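Local structure of tryptophan synthase alpha chain (Chlamydia trachomatis, 6V82) at residues F138-I152 with I164-P176. The protein is the alpha subunit of tryptophan synthase, which probably cleaves indoleglycerol phosphate to indole and glyceraldehyde 3-phosphate in the last step of tryptophan biosynthesis. Numbering follows the deposited sequence.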
ATOM      1  N   PHE A 138     -17.974  27.579 -38.195  1.00 32.29           N
ATOM      2  CA  PHE A 138     -17.450  28.636 -39.059  1.00 37.96           C
ATOM      3  C   PHE A 138     -18.459  28.984 -40.143  1.00 39.88           C
ATOM      4  O   PHE A 138     -18.597  30.152 -40.527  1.00 35.21           O
ATOM      5  CB  PHE A 138     -16.115  28.229 -39.688  1.00 38.35           C
ATOM      6  CG  PHE A 138     -14.974  28.180 -38.717  1.00 40.96           C
ATOM      7  CD1 PHE A 138     -14.883  29.094 -37.686  1.00 39.95           C
ATOM      8  CD2 PHE A 138     -13.995  27.202 -38.830  1.00 45.06           C
ATOM      9  CE1 PHE A 138     -13.835  29.038 -36.791  1.00 37.51           C
ATOM     10  CE2 PHE A 138     -12.946  27.145 -37.941  1.00 40.95           C
ATOM     11  CZ  PHE A 138     -12.868  28.065 -36.920  1.00 37.24           C
ATOM     12  N   GLU A 139     -19.171  27.979 -40.648  1.00 45.56           N
ATOM     13  CA  GLU A 139     -20.268  28.247 -41.566  1.00 48.05           C
ATOM     14  C   GLU A 139     -21.301  29.147 -40.901  1.00 45.64           C
ATOM     15  O   GLU A 139     -21.732  30.151 -41.480  1.00 45.27           O
ATOM     16  CB  GLU A 139     -20.891  26.929 -42.022  1.00 56.58           C
ATOM     17  CG  GLU A 139     -21.171  26.861 -43.509  1.00 73.08           C
ATOM     18  CD  GLU A 139     -19.906  26.833 -44.349  1.00 81.48           C
ATOM     19  OE1 GLU A 139     -19.071  25.919 -44.143  1.00 82.41           O
ATOM     20  OE2 GLU A 139     -19.753  27.725 -45.216  1.00 82.71           O
ATOM     21  N   ASP A 140     -21.667  28.826 -39.656  1.00 48.64           N
ATOM     22  CA  ASP A 140     -22.649  29.619 -38.919  1.00 47.89           C
ATOM     23  C   ASP A 140     -22.197  31.067 -38.759  1.00 42.49           C
ATOM     24  O   ASP A 140     -23.017  31.990 -38.854  1.00 43.55           O
ATOM     25  CB  ASP A 140     -22.916  28.986 -37.550  1.00 50.27           C
ATOM     26  CG  ASP A 140     -23.831  27.750 -37.621  1.00 59.31           C
ATOM     27  OD1 ASP A 140     -24.144  27.276 -38.736  1.00 60.78           O
ATOM     28  OD2 ASP A 140     -24.237  27.248 -36.546  1.00 62.15           O
ATOM     29  N   LEU A 141     -20.898  31.290 -38.508  1.00 36.47           N
ATOM     30  CA  LEU A 141     -20.373  32.651 -38.405  1.00 33.91           C
ATOM     31  C   LEU A 141     -20.551  33.401 -39.715  1.00 38.25           C
ATOM     32  O   LEU A 141     -21.039  34.541 -39.735  1.00 34.94           O
ATOM     33  CB  LEU A 141     -18.891  32.634 -38.027  1.00 26.80           C
ATOM     34  CG  LEU A 141     -18.487  32.299 -36.594  1.00 31.70           C
ATOM     35  CD1 LEU A 141     -16.990  32.538 -36.422  1.00 32.99           C
ATOM     36  CD2 LEU A 141     -19.270  33.123 -35.600  1.00 22.61           C
ATOM     37  N   LEU A 142     -20.149  32.772 -40.823  1.00 34.12           N
ATOM     38  CA  LEU A 142     -20.277  33.410 -42.126  1.00 34.03           C
ATOM     39  C   LEU A 142     -21.730  33.705 -42.447  1.00 37.47           C
ATOM     40  O   LEU A 142     -22.045  34.753 -43.016  1.00 38.54           O
ATOM     41  CB  LEU A 142     -19.669  32.523 -43.204  1.00 30.74           C
ATOM     42  CG  LEU A 142     -18.153  32.435 -43.165  1.00 37.02           C
ATOM     43  CD1 LEU A 142     -17.660  31.645 -44.358  1.00 39.93           C
ATOM     44  CD2 LEU A 142     -17.582  33.829 -43.170  1.00 29.35           C
ATOM     45  N   ALA A 143     -22.632  32.794 -42.068  1.00 40.58           N
ATOM     46  CA  ALA A 143     -24.041  32.946 -42.414  1.00 41.51           C
ATOM     47  C   ALA A 143     -24.650  34.185 -41.771  1.00 42.35           C
ATOM     48  O   ALA A 143     -25.571  34.782 -42.338  1.00 45.26           O
ATOM     49  CB  ALA A 143     -24.822  31.695 -42.004  1.00 34.29           C
ATOM     50  N   VAL A 144     -24.148  34.595 -40.603  1.00 40.00           N
ATOM     51  CA  VAL A 144     -24.697  35.752 -39.913  1.00 41.99           C
ATOM     52  C   VAL A 144     -23.842  37.000 -40.077  1.00 39.43           C
ATOM     53  O   VAL A 144     -24.197  38.051 -39.532  1.00 39.74           O
ATOM     54  CB  VAL A 144     -24.918  35.452 -38.416  1.00 48.11           C
ATOM     55  CG1 VAL A 144     -25.662  34.132 -38.243  1.00 55.34           C
ATOM     56  CG2 VAL A 144     -23.604  35.432 -37.680  1.00 41.77           C
ATOM     57  N   GLY A 145     -22.732  36.926 -40.811  1.00 38.42           N
ATOM     58  CA  GLY A 145     -21.915  38.097 -41.073  1.00 36.18           C
ATOM     59  C   GLY A 145     -20.826  38.391 -40.060  1.00 41.45           C
ATOM     60  O   GLY A 145     -20.289  39.508 -40.059  1.00 45.38           O
ATOM     61  N   LEU A 146     -20.490  37.443 -39.194  1.00 34.91           N
ATOM     62  CA  LEU A 146     -19.362  37.599 -38.296  1.00 29.86           C
ATOM     63  C   LEU A 146     -18.102  37.092 -38.981  1.00 35.96           C
ATOM     64  O   LEU A 146     -18.141  36.129 -39.753  1.00 41.24           O
ATOM     65  CB  LEU A 146     -19.594  36.840 -36.989  1.00 24.85           C
ATOM     66  CG  LEU A 146     -20.764  37.296 -36.125  1.00 28.99           C
ATOM     67  CD1 LEU A 146     -21.099  36.237 -35.085  1.00 25.12           C
ATOM     68  CD2 LEU A 146     -20.441  38.616 -35.456  1.00 33.06           C
ATOM     69  N   ASP A 147     -16.980  37.754 -38.701  1.00 34.37           N
ATOM     70  CA  ASP A 147     -15.699  37.355 -39.273  1.00 36.93           C
ATOM     71  C   ASP A 147     -15.042  36.297 -38.398  1.00 34.97           C
ATOM     72  O   ASP A 147     -14.727  36.585 -37.234  1.00 34.62           O
ATOM     73  CB  ASP A 147     -14.769  38.546 -39.404  1.00 42.54           C
ATOM     74  CG  ASP A 147     -15.185  39.490 -40.504  1.00 48.05           C
ATOM     75  OD1 ASP A 147     -16.011  39.080 -41.347  1.00 54.80           O
ATOM     76  OD2 ASP A 147     -14.682  40.634 -40.524  1.00 51.47           O
ATOM     77  N   PRO A 148     -14.808  35.086 -38.902  1.00 32.23           N
ATOM     78  CA  PRO A 148     -14.020  34.107 -38.140  1.00 30.62           C
ATOM     79  C   PRO A 148     -12.545  34.493 -38.151  1.00 32.27           C
ATOM     80  O   PRO A 148     -11.929  34.619 -39.214  1.00 32.80           O
ATOM     81  CB  PRO A 148     -14.271  32.789 -38.883  1.00 26.96           C
ATOM     82  CG  PRO A 148     -15.363  33.075 -39.884  1.00 29.63           C
ATOM     83  CD  PRO A 148     -15.287  34.534 -40.178  1.00 31.70           C
ATOM     84  N   ILE A 149     -11.983  34.688 -36.960  1.00 32.79           N
ATOM     85  CA  ILE A 149     -10.602  35.129 -36.793  1.00 30.77           C
ATOM     86  C   ILE A 149      -9.761  33.901 -36.473  1.00 35.42           C
ATOM     87  O   ILE A 149      -9.843  33.351 -35.368  1.00 37.62           O
ATOM     88  CB  ILE A 149     -10.475  36.184 -35.690  1.00 27.69           C
ATOM     89  CG1 ILE A 149     -11.513  37.281 -35.872  1.00 25.99           C
ATOM     90  CG2 ILE A 149      -9.105  36.807 -35.725  1.00 29.89           C
ATOM     91  CD1 ILE A 149     -11.348  38.059 -37.167  1.00 29.83           C
ATOM     92  N   LEU A 150      -8.941  33.470 -37.425  1.00 34.43           N
ATOM     93  CA  LEU A 150      -8.229  32.207 -37.304  1.00 34.04           C
ATOM     94  C   LEU A 150      -6.761  32.462 -36.986  1.00 36.11           C
ATOM     95  O   LEU A 150      -6.269  33.581 -37.114  1.00 32.86           O
ATOM     96  CB  LEU A 150      -8.374  31.391 -38.591  1.00 32.97           C
ATOM     97  CG  LEU A 150      -9.587  30.461 -38.699  1.00 36.83           C
ATOM     98  CD1 LEU A 150     -10.881  31.152 -38.319  1.00 35.84           C
ATOM     99  CD2 LEU A 150      -9.692  29.897 -40.106  1.00 41.51           C
ATOM    100  N   LEU A 151      -6.070  31.406 -36.545  1.00 37.56           N
ATOM    101  CA  LEU A 151      -4.668  31.470 -36.137  1.00 35.67           C
ATOM    102  C   LEU A 151      -3.842  30.487 -36.961  1.00 37.78           C
ATOM    103  O   LEU A 151      -4.213  29.315 -37.090  1.00 39.29           O
ATOM    104  CB  LEU A 151      -4.500  31.149 -34.648  1.00 34.68           C
ATOM    105  CG  LEU A 151      -4.908  32.175 -33.584  1.00 41.73           C
ATOM    106  CD1 LEU A 151      -6.382  32.107 -33.256  1.00 41.25           C
ATOM    107  CD2 LEU A 151      -4.083  31.940 -32.329  1.00 50.06           C
ATOM    108  N   ILE A 152      -2.723  30.956 -37.516  1.00 39.53           N
ATOM    109  CA  ILE A 152      -1.853  30.094 -38.300  1.00 45.81           C
ATOM    110  C   ILE A 152      -0.445  30.156 -37.737  1.00 48.89           C
ATOM    111  O   ILE A 152      -0.041  31.123 -37.089  1.00 46.90           O
ATOM    112  CB  ILE A 152      -1.839  30.448 -39.801  1.00 49.42           C
ATOM    113  CG1 ILE A 152      -1.301  31.852 -40.020  1.00 50.28           C
ATOM    114  CG2 ILE A 152      -3.229  30.334 -40.390  1.00 52.97           C
ATOM    115  CD1 ILE A 152      -1.712  32.425 -41.351  1.00 58.26           C
ATOM    116  N   ILE A 164      -8.186  27.029 -44.119  1.00 72.10           N
ATOM    117  CA  ILE A 164      -8.052  28.262 -43.347  1.00 61.40           C
ATOM    118  C   ILE A 164      -8.422  29.460 -44.207  1.00 64.42           C
ATOM    119  O   ILE A 164      -9.135  30.364 -43.760  1.00 67.26           O
ATOM    120  CB  ILE A 164      -6.636  28.402 -42.762  1.00 54.91           C
ATOM    121  CG1 ILE A 164      -6.349  27.259 -41.795  1.00 56.33           C
ATOM    122  CG2 ILE A 164      -6.500  29.722 -42.027  1.00 48.06           C
ATOM    123  CD1 ILE A 164      -5.112  27.466 -40.951  1.00 55.39           C
ATOM    124  N   GLN A 165      -7.964  29.475 -45.461  1.00 67.07           N
ATOM    125  CA  GLN A 165      -8.344  30.539 -46.387  1.00 65.47           C
ATOM    126  C   GLN A 165      -9.840  30.533 -46.671  1.00 71.36           C
ATOM    127  O   GLN A 165     -10.433  31.592 -46.913  1.00 72.83           O
ATOM    128  CB  GLN A 165      -7.557  30.393 -47.685  1.00 64.48           C
ATOM    129  CG  GLN A 165      -7.802  31.474 -48.698  1.00 65.22           C
ATOM    130  CD  GLN A 165      -6.868  31.342 -49.865  1.00 77.57           C
ATOM    131  OE1 GLN A 165      -5.870  30.622 -49.794  1.00 82.19           O
ATOM    132  NE2 GLN A 165      -7.181  32.027 -50.955  1.00 85.30           N
ATOM    133  N   GLU A 166     -10.464  29.354 -46.645  1.00 75.62           N
ATOM    134  CA  GLU A 166     -11.904  29.253 -46.850  1.00 76.03           C
ATOM    135  C   GLU A 166     -12.673  30.104 -45.843  1.00 64.80           C
ATOM    136  O   GLU A 166     -13.540  30.900 -46.220  1.00 64.96           O
ATOM    137  CB  GLU A 166     -12.330  27.789 -46.755  1.00 84.23           C
ATOM    138  CG  GLU A 166     -13.812  27.546 -46.952  1.00 90.88           C
ATOM    139  CD  GLU A 166     -14.153  27.172 -48.379  1.00 99.40           C
ATOM    140  OE1 GLU A 166     -13.518  27.718 -49.313  1.00100.33           O
ATOM    141  OE2 GLU A 166     -15.050  26.319 -48.563  1.00103.76           O
ATOM    142  N   TYR A 167     -12.355  29.963 -44.553  1.00 56.15           N
ATOM    143  CA  TYR A 167     -13.160  30.566 -43.498  1.00 48.82           C
ATOM    144  C   TYR A 167     -12.601  31.872 -42.938  1.00 49.82           C
ATOM    145  O   TYR A 167     -13.350  32.611 -42.287  1.00 55.45           O
ATOM    146  CB  TYR A 167     -13.345  29.566 -42.349  1.00 45.82           C
ATOM    147  CG  TYR A 167     -14.129  28.338 -42.758  1.00 48.54           C
ATOM    148  CD1 TYR A 167     -15.462  28.445 -43.142  1.00 49.68           C
ATOM    149  CD2 TYR A 167     -13.542  27.076 -42.769  1.00 45.09           C
ATOM    150  CE1 TYR A 167     -16.189  27.335 -43.521  1.00 53.49           C
ATOM    151  CE2 TYR A 167     -14.264  25.953 -43.150  1.00 50.61           C
ATOM    152  CZ  TYR A 167     -15.587  26.092 -43.525  1.00 55.42           C
ATOM    153  OH  TYR A 167     -16.326  24.998 -43.897  1.00 58.76           O
ATOM    154  N   ALA A 168     -11.331  32.187 -43.171  1.00 45.30           N
ATOM    155  CA  ALA A 168     -10.746  33.378 -42.567  1.00 42.05           C
ATOM    156  C   ALA A 168     -11.337  34.646 -43.166  1.00 43.59           C
ATOM    157  O   ALA A 168     -11.504  34.760 -44.382  1.00 47.58           O
ATOM    158  CB  ALA A 168      -9.228  33.380 -42.741  1.00 39.16           C
ATOM    159  N   ARG A 169     -11.666  35.597 -42.295  1.00 42.51           N
ATOM    160  CA  ARG A 169     -12.126  36.925 -42.685  1.00 42.72           C
ATOM    161  C   ARG A 169     -11.518  37.944 -41.733  1.00 41.50           C
ATOM    162  O   ARG A 169     -11.078  37.607 -40.632  1.00 42.45           O
ATOM    163  CB  ARG A 169     -13.663  37.057 -42.649  1.00 39.00           C
ATOM    164  CG  ARG A 169     -14.444  36.055 -43.487  1.00 39.39           C
ATOM    165  CD  ARG A 169     -14.265  36.308 -44.972  1.00 42.06           C
ATOM    166  NE  ARG A 169     -15.197  35.511 -45.756  1.00 47.69           N
ATOM    167  CZ  ARG A 169     -14.929  34.300 -46.236  1.00 51.86           C
ATOM    168  NH1 ARG A 169     -13.742  33.745 -46.017  1.00 48.03           N
ATOM    169  NH2 ARG A 169     -15.852  33.648 -46.937  1.00 57.76           N
ATOM    170  N   GLY A 170     -11.512  39.202 -42.157  1.00 41.98           N
ATOM    171  CA  GLY A 170     -10.994  40.266 -41.317  1.00 41.53           C
ATOM    172  C   GLY A 170      -9.478  40.350 -41.266  1.00 40.06           C
ATOM    173  O   GLY A 170      -8.873  41.183 -41.951  1.00 34.33           O
ATOM    174  N   PHE A 171      -8.858  39.509 -40.436  1.00 37.49           N
ATOM    175  CA  PHE A 171      -7.406  39.418 -40.358  1.00 34.90           C
ATOM    176  C   PHE A 171      -7.061  38.060 -39.768  1.00 34.19           C
ATOM    177  O   PHE A 171      -7.914  37.376 -39.195  1.00 31.58           O
ATOM    178  CB  PHE A 171      -6.806  40.547 -39.521  1.00 33.83           C
ATOM    179  CG  PHE A 171      -7.141  40.452 -38.061  1.00 35.70           C
ATOM    180  CD1 PHE A 171      -6.240  39.906 -37.164  1.00 34.33           C
ATOM    181  CD2 PHE A 171      -8.369  40.894 -37.587  1.00 37.53           C
ATOM    182  CE1 PHE A 171      -6.548  39.807 -35.814  1.00 34.29           C
ATOM    183  CE2 PHE A 171      -8.685  40.800 -36.238  1.00 37.86           C
ATOM    184  CZ  PHE A 171      -7.768  40.254 -35.351  1.00 35.68           C
ATOM    185  N   LEU A 172      -5.797  37.678 -39.922  1.00 34.96           N
ATOM    186  CA  LEU A 172      -5.273  36.414 -39.421  1.00 35.87           C
ATOM    187  C   LEU A 172      -4.270  36.680 -38.316  1.00 43.55           C
ATOM    188  O   LEU A 172      -3.383  37.528 -38.463  1.00 53.16           O
ATOM    189  CB  LEU A 172      -4.591  35.612 -40.522  1.00 38.88           C
ATOM    190  CG  LEU A 172      -5.477  34.663 -41.305  1.00 49.58           C
ATOM    191  CD1 LEU A 172      -4.678  34.100 -42.464  1.00 55.40           C
ATOM    192  CD2 LEU A 172      -5.974  33.553 -40.398  1.00 44.17           C
ATOM    193  N   TYR A 173      -4.408  35.954 -37.220  1.00 36.61           N
ATOM    194  CA  TYR A 173      -3.355  35.919 -36.229  1.00 36.54           C
ATOM    195  C   TYR A 173      -2.271  34.946 -36.672  1.00 45.41           C
ATOM    196  O   TYR A 173      -2.547  33.902 -37.268  1.00 45.14           O
ATOM    197  CB  TYR A 173      -3.901  35.497 -34.878  1.00 35.05           C
ATOM    198  CG  TYR A 173      -4.556  36.588 -34.080  1.00 35.54           C
ATOM    199  CD1 TYR A 173      -3.862  37.737 -33.747  1.00 40.28           C
ATOM    200  CD2 TYR A 173      -5.854  36.442 -33.607  1.00 35.40           C
ATOM    201  CE1 TYR A 173      -4.450  38.726 -32.992  1.00 40.85           C
ATOM    202  CE2 TYR A 173      -6.448  37.418 -32.846  1.00 36.93           C
ATOM    203  CZ  TYR A 173      -5.742  38.561 -32.542  1.00 41.37           C
ATOM    204  OH  TYR A 173      -6.329  39.550 -31.786  1.00 43.36           O
ATOM    205  N   TYR A 174      -1.030  35.300 -36.362  1.00 46.27           N
ATOM    206  CA  TYR A 174       0.135  34.511 -36.727  1.00 46.63           C
ATOM    207  C   TYR A 174       0.975  34.281 -35.483  1.00 49.21           C
ATOM    208  O   TYR A 174       1.252  35.227 -34.741  1.00 49.37           O
ATOM    209  CB  TYR A 174       0.947  35.224 -37.805  1.00 48.09           C
ATOM    210  CG  TYR A 174       2.002  34.359 -38.408  1.00 59.52           C
ATOM    211  CD1 TYR A 174       3.278  34.322 -37.867  1.00 65.03           C
ATOM    212  CD2 TYR A 174       1.726  33.563 -39.511  1.00 64.62           C
ATOM    213  CE1 TYR A 174       4.256  33.525 -38.404  1.00 72.32           C
ATOM    214  CE2 TYR A 174       2.704  32.755 -40.064  1.00 71.69           C
ATOM    215  CZ  TYR A 174       3.974  32.741 -39.502  1.00 76.43           C
ATOM    216  OH  TYR A 174       4.972  31.946 -40.026  1.00 78.83           O
ATOM    217  N   ILE A 175       1.361  33.029 -35.243  1.00 59.87           N
ATOM    218  CA  ILE A 175       2.209  32.680 -34.102  1.00 70.76           C
ATOM    219  C   ILE A 175       3.566  32.224 -34.618  1.00 83.95           C
ATOM    220  O   ILE A 175       3.737  31.034 -34.914  1.00 85.05           O
ATOM    221  CB  ILE A 175       1.589  31.573 -33.236  1.00 66.05           C
ATOM    222  CG1 ILE A 175       0.071  31.693 -33.194  1.00 65.17           C
ATOM    223  CG2 ILE A 175       2.166  31.629 -31.837  1.00 65.49           C
ATOM    224  CD1 ILE A 175      -0.590  30.517 -32.523  1.00 65.98           C
ATOM    225  N   PRO A 176       4.546  33.108 -34.742  1.00 99.39           N
ATOM    226  CA  PRO A 176       5.828  32.720 -35.344  1.00108.76           C
ATOM    227  C   PRO A 176       6.724  31.969 -34.364  1.00106.69           C
ATOM    228  O   PRO A 176       6.421  31.832 -33.177  1.00108.60           O
ATOM    229  CB  PRO A 176       6.445  34.062 -35.752  1.00113.82           C
ATOM    230  CG  PRO A 176       5.845  35.047 -34.806  1.00109.74           C
ATOM    231  CD  PRO A 176       4.466  34.553 -34.467  1.00102.01           C
TER
HETATM  232  O   HOH W   1      -9.260  34.891 -39.750  1.00 29.05           O
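Tyr167, in the last turn of helix 158-167, lays its ring against helix 136-144. Its CB lies near Phe138 CB and Leu150 CD2. CG is set beside the backbone N (chi1 -64°), which turns one ring face to Phe138, whose CB makes a CH-pi contact 3.8 Å from the Tyr167 ring centroid; Glu166 CG covers the opposite face. The two rings meet obliquely, their planes 37° apart. Farther out, Leu142 CD1 sits at the ring edge beside CD1, and CE1 nears the Glu139 carboxylate. At the tip, Tyr167 OH donates to Glu139 OE1 (2.9 Å), almost in line with that oxygen's C-O bond, and is also bonded to Ser135 N.

Arg169 lies across Leu142, whose methyls pack on one guanidinium face, while NH1 turns back to bond Glu166 O, in the last helical turn, and Ala168 O, just beyond it. Arg169 N hydrogen-bonds to Pro148 O (3.2 Å). A water fills the gap before the strands pair, accepting from Leu150 N (2.7 Å) and lying within hydrogen-bonding distance of Pro148 O and Phe171 O. Parallel pairing then runs through Tyr173 N to Leu150 O, Ile152 N to Tyr173 O and Ile175 N to Ile152 O, each 3.0 Å.

Leu150 and Ile152 pack under Ile164 and Leu172, between sheet and helix. On the other sheet face, Leu151 and Tyr173 point inward, and Tyr173 OH bonds Glu44, a predicted proton acceptor of the active site. This is one beta-alpha-beta unit of the TIM barrel: strand 147-153 runs between strands 119-122 and 172-175, with helix 158-167 outside, flanked by helices 136-144 and 187-198.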